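Local atomic coordinates of mitotic checkpoint control protein kinase BUB1 (Drosophila melanogaster, PDB entry 6JKK), a protein that probably acts as an ATP-binding protein kinase of the mitotic checkpoint at the kinetochore, with CENP-E as a substrate in spindle microtubule capture. Residues Glu132-Val142 with Pro185-Pro193; Val159-Val170 with Leu249-Leu260. One frame throughout, in Å; residues are numbered along the deposited sequence.

How the contacts relate
Both contacts belong to the protein kinase domain, and their centres are 14 Å apart. Contact 1 joins the linker between the lobes to the end of the catalytic loop. Contact 2 pairs two long helices deeper in the C-lobe. Met166 and Val255 of contact 2 touch residues of contact 1: Phe188 CE1 packs on Met166 SD at 3.6 Å, Leu139 CD1 lies 3.9 Å from Met166 SD, and Pro185 N meets Val255 CG2 at 3.5 Å. The side chain of Asp186 in contact 1 is about 10 Å from that of Lys85, a predicted ATP-binding residue. Contact 2 lies away from that site.

Contact 1 (Glu132-Val142 with Pro185-Pro193); sequences EFSDYGSLIGV and PDNFLLMKP
Tyr136 lies along the backbone of Leu190-Pro193, where the linker between the two kinase lobes passes the strand that follows the catalytic loop. Its CB touches Leu190 O at 3.3 Å. With chi1 at -57°, CG stands anti to its own carbonyl carbon, and the ring runs along the residues that follow the strand. CD2 is 3.8 Å from Met191 O, which lies at the ring edge and in its plane. CE2 reaches Lys192 CA at 3.8 Å, and OH ends 3.7 Å from Pro193 CD. Leu339 of helix 325-339 also touches the Tyr136 side chain. With an alanine at this position, the backbone of Lys192 and the ring of Pro193 would probably lose their cover, and Leu339 a neighbour.

Ser134 OG accepts from the backbone N of Tyr136 and Gly137, an ST turn and an ST motif. It also donates to Leu190 O; the modelled 2.4 Å is very short, so the exact length is doubtful. Next to it, Met191 bends back, with SD against Ser134 CB and CE against the Glu132 carboxylate.

Ser138 and Leu189 form a single beta bridge. Leu190 N gives a nearly straight bond to Gly137 O (2.9 Å, 161°), and Leu139 N a more bent one to Phe188 O (2.8 Å, 144°). Ser138 is also the N-cap of helix 139-150, through a weak bond from Gly141 N. At the start of that helix, Ile140 CG1 presses on Pro185 CB at 3.4 Å, tighter than usual for two carbons.

Contact 2 (Val159-Val170 with Leu249-Leu260); sequences VMHLSCQMLDIV and LYGLVSVMHVLL
Met166 is the knob of this helix pair, and it fills a hole made by Leu252, Val255, Met256 and Leu259. The base of its side chain meets one wall: CB is 3.6 Å from Leu252 CD2. Further out, SD rests on Val255 CG1 at 3.5 Å. The chain then bends at its last torsion (chi3 -66°), and this turn brings the methyl CE to Leu259 CD1, tip to tip at 3.9 Å.

Leu252 is a bump going the other way. It splits its two methyls between neighbours on helix 156-175. CD2 takes the Met166 side, while CD1 lies 3.7 Å from Leu167 CD2, the two leucines crossing at about a right angle.

These helices are the antiparallel pair of the kinase C-lobe usually called E and F. The axes of the two segments come within 10.2 Å of each other, at 164° between their directions. All the residues that touch are buried, and no hydrogen bond links the segments. Helix 310-322 covers Leu167 through Arg314 and Leu317, and Leu203 of strand 203-205 touches Met166.

Met256 is extended and reaches past Ser163 to Leu167. Its CG passes Ser163 OG at 3.6 Å, and its CE reaches Ser163 CB and the branch of Leu167. The Ser163 hydroxyl is turned back to its own helix: OG donates to Val159 O (2.8 Å), from 43° above the carbonyl plane. That oxygen also accepts from Ser163 N.

Val159 wedges CG1 into the notch between Leu259 and Leu260, 3.7 Å from Leu259 CB and also against Leu260 CG. At the far end, Val170 divides its methyls, CG2 to Leu252 CG and CG1 to Leu249 CD2.

Contact 1 (Glu132-Val142 with Pro185-Pro193)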
# COMPACT_ATOMS: atom_id res chain seq x y z
N GLU A 132 -12.94 -0.72 -4.78
CA GLU A 132 -12.80 -0.90 -6.23
C GLU A 132 -11.86 -2.04 -6.61
O GLU A 132 -10.79 -2.20 -6.02
CB GLU A 132 -12.33 0.40 -6.90
CG GLU A 132 -12.29 0.32 -8.43
CD GLU A 132 -11.85 1.61 -9.09
OE1 GLU A 132 -11.56 2.59 -8.36
OE2 GLU A 132 -11.79 1.64 -10.33
N PHE A 133 -12.26 -2.83 -7.60
CA PHE A 133 -11.44 -3.91 -8.14
C PHE A 133 -10.63 -3.41 -9.33
O PHE A 133 -11.13 -2.63 -10.14
CB PHE A 133 -12.34 -5.06 -8.59
CG PHE A 133 -11.59 -6.29 -9.05
CD1 PHE A 133 -11.43 -6.55 -10.40
CD2 PHE A 133 -11.06 -7.18 -8.13
CE1 PHE A 133 -10.76 -7.68 -10.83
CE2 PHE A 133 -10.38 -8.31 -8.55
CZ PHE A 133 -10.23 -8.56 -9.90
N SER A 134 -9.38 -3.85 -9.43
CA SER A 134 -8.54 -3.47 -10.56
C SER A 134 -8.41 -4.61 -11.56
O SER A 134 -8.03 -5.72 -11.18
CB SER A 134 -7.15 -3.07 -10.09
OG SER A 134 -6.28 -2.96 -11.21
N ASP A 135 -8.70 -4.34 -12.83
CA ASP A 135 -8.53 -5.35 -13.89
C ASP A 135 -7.06 -5.71 -14.10
O ASP A 135 -6.76 -6.77 -14.66
CB ASP A 135 -9.13 -4.87 -15.22
CG ASP A 135 -10.65 -4.98 -15.25
OD1 ASP A 135 -11.17 -6.12 -15.27
OD2 ASP A 135 -11.32 -3.93 -15.28
N TYR A 136 -6.15 -4.85 -13.66
CA TYR A 136 -4.72 -5.09 -13.84
C TYR A 136 -4.06 -5.78 -12.65
O TYR A 136 -3.01 -6.41 -12.79
CB TYR A 136 -4.01 -3.77 -14.18
CG TYR A 136 -4.58 -3.11 -15.41
CD1 TYR A 136 -4.28 -3.60 -16.68
CD2 TYR A 136 -5.44 -2.02 -15.31
CE1 TYR A 136 -4.81 -3.01 -17.81
CE2 TYR A 136 -5.97 -1.43 -16.44
CZ TYR A 136 -5.65 -1.92 -17.69
OH TYR A 136 -6.17 -1.33 -18.81
N GLY A 137 -4.69 -5.69 -11.48
CA GLY A 137 -4.21 -6.40 -10.30
C GLY A 137 -3.17 -5.62 -9.52
O GLY A 137 -2.98 -4.43 -9.75
N SER A 138 -2.50 -6.31 -8.60
CA SER A 138 -1.48 -5.67 -7.77
C SER A 138 -0.16 -5.57 -8.52
O SER A 138 -0.00 -6.15 -9.60
CB SER A 138 -1.26 -6.48 -6.50
OG SER A 138 -0.59 -7.69 -6.79
N LEU A 139 0.80 -4.85 -7.94
CA LEU A 139 2.14 -4.77 -8.53
C LEU A 139 2.82 -6.13 -8.63
O LEU A 139 3.62 -6.36 -9.54
CB LEU A 139 3.02 -3.78 -7.76
CG LEU A 139 2.91 -2.34 -8.25
CD1 LEU A 139 3.93 -1.46 -7.55
CD2 LEU A 139 3.09 -2.27 -9.76
N ILE A 140 2.51 -7.03 -7.69
CA ILE A 140 3.00 -8.40 -7.74
C ILE A 140 2.52 -9.09 -9.01
O ILE A 140 3.31 -9.64 -9.78
CB ILE A 140 2.53 -9.22 -6.51
CG1 ILE A 140 3.44 -8.97 -5.32
CG2 ILE A 140 2.50 -10.72 -6.82
CD1 ILE A 140 4.84 -9.54 -5.50
N GLY A 141 1.21 -9.05 -9.23
CA GLY A 141 0.61 -9.69 -10.39
C GLY A 141 1.12 -9.12 -11.70
O GLY A 141 1.38 -9.85 -12.65
N VAL A 142 1.27 -7.79 -11.74
CA VAL A 142 1.81 -7.10 -12.90
C VAL A 142 3.27 -7.46 -13.12
O VAL A 142 3.68 -7.79 -14.24
CB VAL A 142 1.69 -5.57 -12.72
CG1 VAL A 142 2.47 -4.83 -13.81
CG2 VAL A 142 0.23 -5.15 -12.74
N PRO A 185 4.60 -5.20 -2.32
CA PRO A 185 4.11 -5.05 -3.69
C PRO A 185 2.62 -5.40 -3.84
O PRO A 185 1.97 -4.83 -4.71
CB PRO A 185 4.98 -6.03 -4.48
CG PRO A 185 6.23 -6.17 -3.68
CD PRO A 185 5.76 -6.12 -2.25
N ASP A 186 2.11 -6.28 -2.98
CA ASP A 186 0.70 -6.68 -2.98
C ASP A 186 -0.25 -5.52 -2.69
O ASP A 186 -1.43 -5.56 -3.05
CB ASP A 186 0.46 -7.74 -1.90
CG ASP A 186 1.49 -8.85 -1.94
OD1 ASP A 186 2.67 -8.59 -1.62
OD2 ASP A 186 1.10 -9.99 -2.26
N ASN A 187 0.24 -4.49 -2.00
CA ASN A 187 -0.64 -3.42 -1.54
C ASN A 187 -0.66 -2.16 -2.41
O ASN A 187 -1.25 -1.15 -2.02
CB ASN A 187 -0.38 -3.09 -0.07
CG ASN A 187 -0.92 -4.17 0.86
OD1 ASN A 187 -1.85 -4.90 0.50
ND2 ASN A 187 -0.35 -4.26 2.05
N PHE A 188 -0.01 -2.23 -3.57
CA PHE A 188 -0.25 -1.26 -4.64
C PHE A 188 -0.97 -1.96 -5.78
O PHE A 188 -0.48 -2.95 -6.33
CB PHE A 188 1.07 -0.66 -5.16
CG PHE A 188 1.68 0.35 -4.23
CD1 PHE A 188 2.75 0.00 -3.41
CD2 PHE A 188 1.18 1.65 -4.16
CE1 PHE A 188 3.31 0.92 -2.54
CE2 PHE A 188 1.74 2.59 -3.29
CZ PHE A 188 2.81 2.22 -2.48
N LEU A 189 -2.14 -1.43 -6.14
CA LEU A 189 -2.85 -1.92 -7.31
C LEU A 189 -2.56 -0.99 -8.47
O LEU A 189 -2.44 0.22 -8.28
CB LEU A 189 -4.36 -1.95 -7.05
CG LEU A 189 -4.90 -2.82 -5.91
CD1 LEU A 189 -6.42 -2.70 -5.81
CD2 LEU A 189 -4.49 -4.28 -6.09
N LEU A 190 -2.45 -1.55 -9.67
CA LEU A 190 -2.38 -0.73 -10.88
C LEU A 190 -3.80 -0.56 -11.39
O LEU A 190 -4.44 -1.54 -11.80
CB LEU A 190 -1.50 -1.39 -11.95
CG LEU A 190 -1.31 -0.63 -13.26
CD1 LEU A 190 -0.59 0.67 -13.02
CD2 LEU A 190 -0.52 -1.46 -14.25
N MET A 191 -4.29 0.67 -11.37
CA MET A 191 -5.70 0.94 -11.64
C MET A 191 -5.93 1.23 -13.11
O MET A 191 -7.03 1.01 -13.63
CB MET A 191 -6.18 2.12 -10.80
CG MET A 191 -5.97 1.92 -9.31
SD MET A 191 -6.74 0.39 -8.75
CE MET A 191 -8.48 0.83 -8.86
N LYS A 192 -4.89 1.71 -13.78
CA LYS A 192 -4.98 2.06 -15.20
C LYS A 192 -3.58 2.08 -15.80
O LYS A 192 -2.59 2.06 -15.06
CB LYS A 192 -5.68 3.42 -15.36
CG LYS A 192 -5.02 4.59 -14.66
CD LYS A 192 -5.80 5.88 -14.96
CE LYS A 192 -5.27 7.08 -14.20
NZ LYS A 192 -3.83 7.31 -14.44
N PRO A 193 -3.48 2.08 -17.14
CA PRO A 193 -2.14 2.09 -17.75
C PRO A 193 -1.35 3.34 -17.35
O PRO A 193 -1.94 4.29 -16.85
CB PRO A 193 -2.44 2.10 -19.25
CG PRO A 193 -3.80 1.48 -19.37
CD PRO A 193 -4.54 1.94 -18.16

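Contact 2 (Val159-Val170 with Leu249-Leu260)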
# COMPACT_ATOMS: atom_id res chain seq x y z
N VAL A 159 10.29 1.00 -13.89
CA VAL A 159 10.38 0.94 -12.43
C VAL A 159 10.60 2.34 -11.84
O VAL A 159 10.00 2.68 -10.81
CB VAL A 159 11.45 -0.06 -11.93
CG1 VAL A 159 11.51 -0.07 -10.41
CG2 VAL A 159 11.17 -1.47 -12.46
N MET A 160 11.43 3.15 -12.49
CA MET A 160 11.63 4.53 -12.02
C MET A 160 10.32 5.29 -12.00
O MET A 160 10.03 6.05 -11.06
CB MET A 160 12.61 5.28 -12.91
CG MET A 160 13.99 4.70 -12.96
SD MET A 160 14.99 5.83 -13.93
CE MET A 160 16.33 4.71 -14.35
N HIS A 161 9.51 5.10 -13.05
CA HIS A 161 8.23 5.80 -13.17
C HIS A 161 7.27 5.38 -12.05
O HIS A 161 6.63 6.23 -11.41
CB HIS A 161 7.60 5.52 -14.54
CG HIS A 161 6.54 6.50 -14.94
ND1 HIS A 161 5.31 6.56 -14.32
CD2 HIS A 161 6.52 7.43 -15.92
CE1 HIS A 161 4.58 7.50 -14.89
NE2 HIS A 161 5.29 8.04 -15.87
N LEU A 162 7.18 4.07 -11.82
CA LEU A 162 6.34 3.53 -10.77
C LEU A 162 6.85 3.91 -9.38
O LEU A 162 6.06 4.17 -8.48
CB LEU A 162 6.25 2.00 -10.89
CG LEU A 162 5.52 1.43 -12.10
CD1 LEU A 162 5.56 -0.10 -12.10
CD2 LEU A 162 4.07 1.92 -12.12
N SER A 163 8.17 3.96 -9.20
CA SER A 163 8.76 4.37 -7.93
C SER A 163 8.46 5.83 -7.60
O SER A 163 8.22 6.19 -6.44
CB SER A 163 10.27 4.15 -7.96
OG SER A 163 10.57 2.78 -8.10
N CYS A 164 8.48 6.67 -8.63
CA CYS A 164 8.18 8.08 -8.47
C CYS A 164 6.75 8.24 -7.98
O CYS A 164 6.46 9.07 -7.12
CB CYS A 164 8.36 8.80 -9.81
SG CYS A 164 8.36 10.60 -9.70
N GLN A 165 5.85 7.44 -8.54
CA GLN A 165 4.45 7.46 -8.13
C GLN A 165 4.28 6.98 -6.70
O GLN A 165 3.54 7.60 -5.92
CB GLN A 165 3.60 6.60 -9.05
CG GLN A 165 3.48 7.11 -10.48
CD GLN A 165 2.63 6.19 -11.33
OE1 GLN A 165 1.52 5.84 -10.95
NE2 GLN A 165 3.16 5.78 -12.48
N MET A 166 4.93 5.87 -6.35
CA MET A 166 4.79 5.30 -5.02
C MET A 166 5.32 6.27 -3.97
O MET A 166 4.77 6.37 -2.88
CB MET A 166 5.52 3.96 -4.90
CG MET A 166 4.82 2.81 -5.58
SD MET A 166 5.65 1.24 -5.29
CE MET A 166 7.19 1.53 -6.17
N LEU A 167 6.40 6.97 -4.30
CA LEU A 167 6.95 7.98 -3.41
C LEU A 167 5.94 9.10 -3.18
O LEU A 167 5.81 9.60 -2.06
CB LEU A 167 8.25 8.55 -3.99
CG LEU A 167 9.50 7.73 -3.72
CD1 LEU A 167 10.58 8.07 -4.75
CD2 LEU A 167 9.99 7.97 -2.31
N ASP A 168 5.24 9.49 -4.23
CA ASP A 168 4.27 10.59 -4.12
C ASP A 168 3.11 10.15 -3.22
O ASP A 168 2.64 10.91 -2.38
CB ASP A 168 3.75 10.98 -5.50
CG ASP A 168 3.61 12.49 -5.68
OD1 ASP A 168 4.16 13.26 -4.86
OD2 ASP A 168 2.98 12.90 -6.68
N ILE A 169 2.67 8.91 -3.40
CA ILE A 169 1.54 8.39 -2.62
C ILE A 169 1.88 8.29 -1.13
O ILE A 169 1.08 8.68 -0.27
CB ILE A 169 1.08 7.02 -3.17
CG1 ILE A 169 0.47 7.19 -4.57
CG2 ILE A 169 0.07 6.37 -2.23
CD1 ILE A 169 0.26 5.88 -5.33
N VAL A 170 3.07 7.79 -0.82
CA VAL A 170 3.51 7.65 0.56
C VAL A 170 3.76 9.02 1.20
O VAL A 170 3.40 9.25 2.36
CB VAL A 170 4.78 6.77 0.64
CG1 VAL A 170 5.36 6.74 2.04
CG2 VAL A 170 4.44 5.37 0.18
N LEU A 249 8.92 3.51 4.79
CA LEU A 249 10.01 3.83 3.86
C LEU A 249 10.84 2.57 3.60
O LEU A 249 11.35 2.36 2.50
CB LEU A 249 10.86 4.98 4.41
CG LEU A 249 10.07 6.26 4.70
CD1 LEU A 249 10.98 7.41 5.10
CD2 LEU A 249 9.22 6.67 3.51
N TYR A 250 10.93 1.71 4.61
CA TYR A 250 11.53 0.39 4.44
C TYR A 250 10.70 -0.43 3.47
O TYR A 250 11.23 -1.05 2.54
CB TYR A 250 11.65 -0.31 5.79
CG TYR A 250 12.19 -1.72 5.72
CD1 TYR A 250 13.56 -1.97 5.74
CD2 TYR A 250 11.33 -2.81 5.65
CE1 TYR A 250 14.06 -3.25 5.68
CE2 TYR A 250 11.82 -4.10 5.59
CZ TYR A 250 13.18 -4.32 5.61
OH TYR A 250 13.66 -5.60 5.55
N GLY A 251 9.38 -0.43 3.66
CA GLY A 251 8.47 -1.16 2.79
C GLY A 251 8.56 -0.70 1.35
O GLY A 251 8.54 -1.51 0.41
N LEU A 252 8.68 0.62 1.18
CA LEU A 252 8.84 1.24 -0.14
C LEU A 252 10.04 0.67 -0.89
O LEU A 252 9.93 0.30 -2.06
CB LEU A 252 9.02 2.75 0.01
CG LEU A 252 7.97 3.69 -0.58
CD1 LEU A 252 8.46 5.13 -0.52
CD2 LEU A 252 7.62 3.29 -2.01
N VAL A 253 11.19 0.62 -0.22
CA VAL A 253 12.40 0.05 -0.82
C VAL A 253 12.17 -1.40 -1.21
O VAL A 253 12.58 -1.83 -2.30
CB VAL A 253 13.62 0.16 0.11
CG1 VAL A 253 14.82 -0.53 -0.50
CG2 VAL A 253 13.95 1.61 0.37
N SER A 254 11.53 -2.15 -0.33
CA SER A 254 11.29 -3.57 -0.59
C SER A 254 10.49 -3.73 -1.88
O SER A 254 10.75 -4.65 -2.66
CB SER A 254 10.57 -4.23 0.59
OG SER A 254 9.16 -4.12 0.45
N VAL A 255 9.54 -2.83 -2.13
CA VAL A 255 8.75 -2.88 -3.36
C VAL A 255 9.59 -2.52 -4.58
O VAL A 255 9.51 -3.18 -5.62
CB VAL A 255 7.51 -1.96 -3.29
CG1 VAL A 255 6.73 -2.04 -4.60
CG2 VAL A 255 6.62 -2.35 -2.14
N MET A 256 10.39 -1.46 -4.46
CA MET A 256 11.28 -1.06 -5.55
C MET A 256 12.22 -2.21 -5.89
O MET A 256 12.51 -2.47 -7.06
CB MET A 256 12.09 0.18 -5.18
CG MET A 256 11.27 1.42 -4.87
SD MET A 256 12.40 2.76 -4.45
CE MET A 256 11.22 4.06 -4.05
N HIS A 257 12.68 -2.92 -4.86
CA HIS A 257 13.60 -4.05 -5.03
C HIS A 257 12.97 -5.20 -5.82
O HIS A 257 13.62 -5.80 -6.68
CB HIS A 257 14.09 -4.54 -3.66
CG HIS A 257 15.20 -5.54 -3.73
ND1 HIS A 257 14.99 -6.87 -4.02
CD2 HIS A 257 16.53 -5.40 -3.52
CE1 HIS A 257 16.15 -7.51 -4.00
NE2 HIS A 257 17.10 -6.64 -3.70
N VAL A 258 11.72 -5.52 -5.51
CA VAL A 258 11.02 -6.60 -6.22
C VAL A 258 10.82 -6.24 -7.69
O VAL A 258 10.96 -7.09 -8.57
CB VAL A 258 9.66 -6.92 -5.55
CG1 VAL A 258 8.92 -7.99 -6.33
CG2 VAL A 258 9.88 -7.40 -4.13
N LEU A 259 10.49 -4.98 -7.95
CA LEU A 259 10.24 -4.51 -9.31
C LEU A 259 11.53 -4.55 -10.13
O LEU A 259 11.54 -5.04 -11.26
CB LEU A 259 9.68 -3.08 -9.29
CG LEU A 259 8.34 -2.87 -8.58
CD1 LEU A 259 7.90 -1.42 -8.67
CD2 LEU A 259 7.29 -3.77 -9.17
N LEU A 260 12.61 -4.04 -9.55
CA LEU A 260 13.90 -3.98 -10.23
C LEU A 260 14.53 -5.35 -10.50
O LEU A 260 15.10 -5.59 -11.57
CB LEU A 260 14.89 -3.14 -9.41
CG LEU A 260 14.95 -1.62 -9.57
CD1 LEU A 260 15.97 -1.02 -8.63
CD2 LEU A 260 15.28 -1.25 -11.01